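Local coordinates for protein PKD domain (Vibrio anguillarum, PDB 6AEM) that is part of the Vibrio anguillarum protease Epp, where it binds calcium specifically, though its wider role is not established, at residues L14-G18 and L19-A23. Numbering follows the deposited sequence.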
loop_
_atom_site.group_PDB
_atom_site.type_symbol
_atom_site.label_atom_id
_atom_site.label_comp_id
_atom_site.label_asym_id
_atom_site.label_seq_id
_atom_site.Cartn_x
_atom_site.Cartn_y
_atom_site.Cartn_z
ATOM N N LEU A 14 -2.170 -4.521 -6.657
ATOM C CA LEU A 14 -1.226 -5.578 -6.327
ATOM C C LEU A 14 -1.053 -6.549 -7.482
ATOM O O LEU A 14 -2.010 -6.883 -8.182
ATOM C CB LEU A 14 -1.686 -6.353 -5.092
ATOM C CG LEU A 14 -1.894 -5.460 -3.871
ATOM C CD1 LEU A 14 -2.446 -6.282 -2.720
ATOM C CD2 LEU A 14 -0.593 -4.804 -3.484
ATOM N N LYS A 15 0.172 -7.013 -7.631
ATOM C CA LYS A 15 0.527 -8.054 -8.580
ATOM C C LYS A 15 0.950 -9.271 -7.774
ATOM O O LYS A 15 1.929 -9.206 -7.016
ATOM C CB LYS A 15 1.661 -7.555 -9.479
ATOM C CG LYS A 15 2.306 -8.591 -10.391
ATOM C CD LYS A 15 3.229 -7.853 -11.339
ATOM C CE LYS A 15 4.114 -8.721 -12.200
ATOM N NZ LYS A 15 5.001 -7.800 -12.977
ATOM N N THR A 16 0.196 -10.361 -7.891
ATOM C CA THR A 16 0.518 -11.566 -7.143
ATOM C C THR A 16 1.149 -12.614 -8.059
ATOM O O THR A 16 0.819 -12.723 -9.244
ATOM C CB THR A 16 -0.700 -12.155 -6.422
ATOM O OG1 THR A 16 -1.668 -12.616 -7.370
ATOM C CG2 THR A 16 -1.335 -11.123 -5.507
ATOM N N ASP A 17 2.084 -13.369 -7.498
ATOM C CA ASP A 17 2.789 -14.439 -8.216
ATOM C C ASP A 17 3.042 -15.523 -7.166
ATOM O O ASP A 17 4.063 -15.509 -6.473
ATOM C CB ASP A 17 4.077 -13.927 -8.851
ATOM C CG ASP A 17 4.857 -15.013 -9.568
ATOM O OD1 ASP A 17 4.309 -16.113 -9.776
ATOM O OD2 ASP A 17 6.017 -14.754 -9.972
ATOM N N GLY A 18 2.083 -16.434 -7.038
ATOM C CA GLY A 18 2.106 -17.376 -5.936
ATOM C C GLY A 18 1.955 -16.616 -4.628
ATOM O O GLY A 18 1.008 -15.852 -4.428
ATOM N N LEU A 19 2.905 -16.809 -3.725
ATOM C CA LEU A 19 2.895 -16.094 -2.461
ATOM C C LEU A 19 3.634 -14.770 -2.519
ATOM O O LEU A 19 3.674 -14.074 -1.503
ATOM C CB LEU A 19 3.524 -16.954 -1.368
ATOM C CG LEU A 19 2.849 -18.296 -1.074
ATOM C CD1 LEU A 19 3.592 -19.036 0.013
ATOM C CD2 LEU A 19 1.393 -18.146 -0.676
ATOM N N SER A 20 4.252 -14.414 -3.652
ATOM C CA SER A 20 4.973 -13.149 -3.767
ATOM C C SER A 20 4.042 -12.083 -4.316
ATOM O O SER A 20 3.220 -12.352 -5.192
ATOM C CB SER A 20 6.185 -13.270 -4.695
ATOM O OG SER A 20 7.171 -14.121 -4.135
ATOM N N VAL A 21 4.206 -10.863 -3.821
ATOM C CA VAL A 21 3.345 -9.737 -4.170
ATOM C C VAL A 21 4.214 -8.520 -4.458
ATOM O O VAL A 21 5.251 -8.318 -3.821
ATOM C CB VAL A 21 2.320 -9.437 -3.045
ATOM C CG1 VAL A 21 1.305 -8.378 -3.470
ATOM C CG2 VAL A 21 1.587 -10.714 -2.640
ATOM N N SER A 22 3.808 -7.737 -5.449
ATOM C CA SER A 22 4.423 -6.450 -5.751
ATOM C C SER A 22 3.326 -5.397 -5.816
ATOM O O SER A 22 2.208 -5.677 -6.241
ATOM C CB SER A 22 5.163 -6.485 -7.118
ATOM O OG SER A 22 6.333 -7.278 -7.090
ATOM N N ALA A 23 3.640 -4.181 -5.391
ATOM C CA ALA A 23 2.672 -3.093 -5.389
ATOM C C ALA A 23 2.970 -2.111 -6.513
ATOM O O ALA A 23 4.126 -1.717 -6.723
ATOM C CB ALA A 23 2.701 -2.349 -4.060
HETATM O O HOH W 1 6.949 -16.023 -6.596
#
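Leu14 and Val21 meet on the inward face of a tight antiparallel hairpin, Leu14 CB lying 4.0 Å from Val21 CG1. With CG anti to the carbonyl carbon (chi1 -57°), the leucine stands up from the sheet and tilts slightly toward the partner strand, CD2 coming within 4.1 Å of Ala23 CB. Val21 is shared: CG1 serves Leu14, while CG2 runs beside Thr16 CG2, 4.1 Å away, the two side chains pointing the same way.

The backbone sets this register. Lys15 and Ser22 form a hydrogen-bonded pair with two amide bonds, the nearly straight one from Lys15 N to Ser22 O measuring 2.8 Å. The non-hydrogen-bonded pairs Leu14 with Ala23 and Thr16 with Val21 put their side chains on one face; Lys15, Asp17, Ser20 and Ser22 project from the other. CA-H...O contacts reinforce the amide bonds, among them Val21 CA to Lys15 O at 3.2 Å.

Toward the turn, Asp17 N donates to Ser20 O at 2.8 Å. The return bond from Ser20 N to Asp17 O is longer, 3.0 Å, and its donor sits 54° out of the carbonyl plane. A water also donates to Asp17 O and hydrogen-bonds Ser20 OG, so the closing carbonyl is held from two directions. Gly18, with phi +64°, and Leu19 occupy the corner.

Farther out, Trp54 of strand 53-55 touches Leu14, Val21 and Ala23, while Thr82 and Val84 of strand 75-84 cover the same face from the second sheet. On the opposite face, Ser22 OG hydrogen-bonds Ser53 OG. The whole is a beta hairpin with a two-residue loop (a 2:2 hairpin), closed by a type II' turn, joining the edge strand 12-17 to its neighbour in the beta sandwich of a PKD domain.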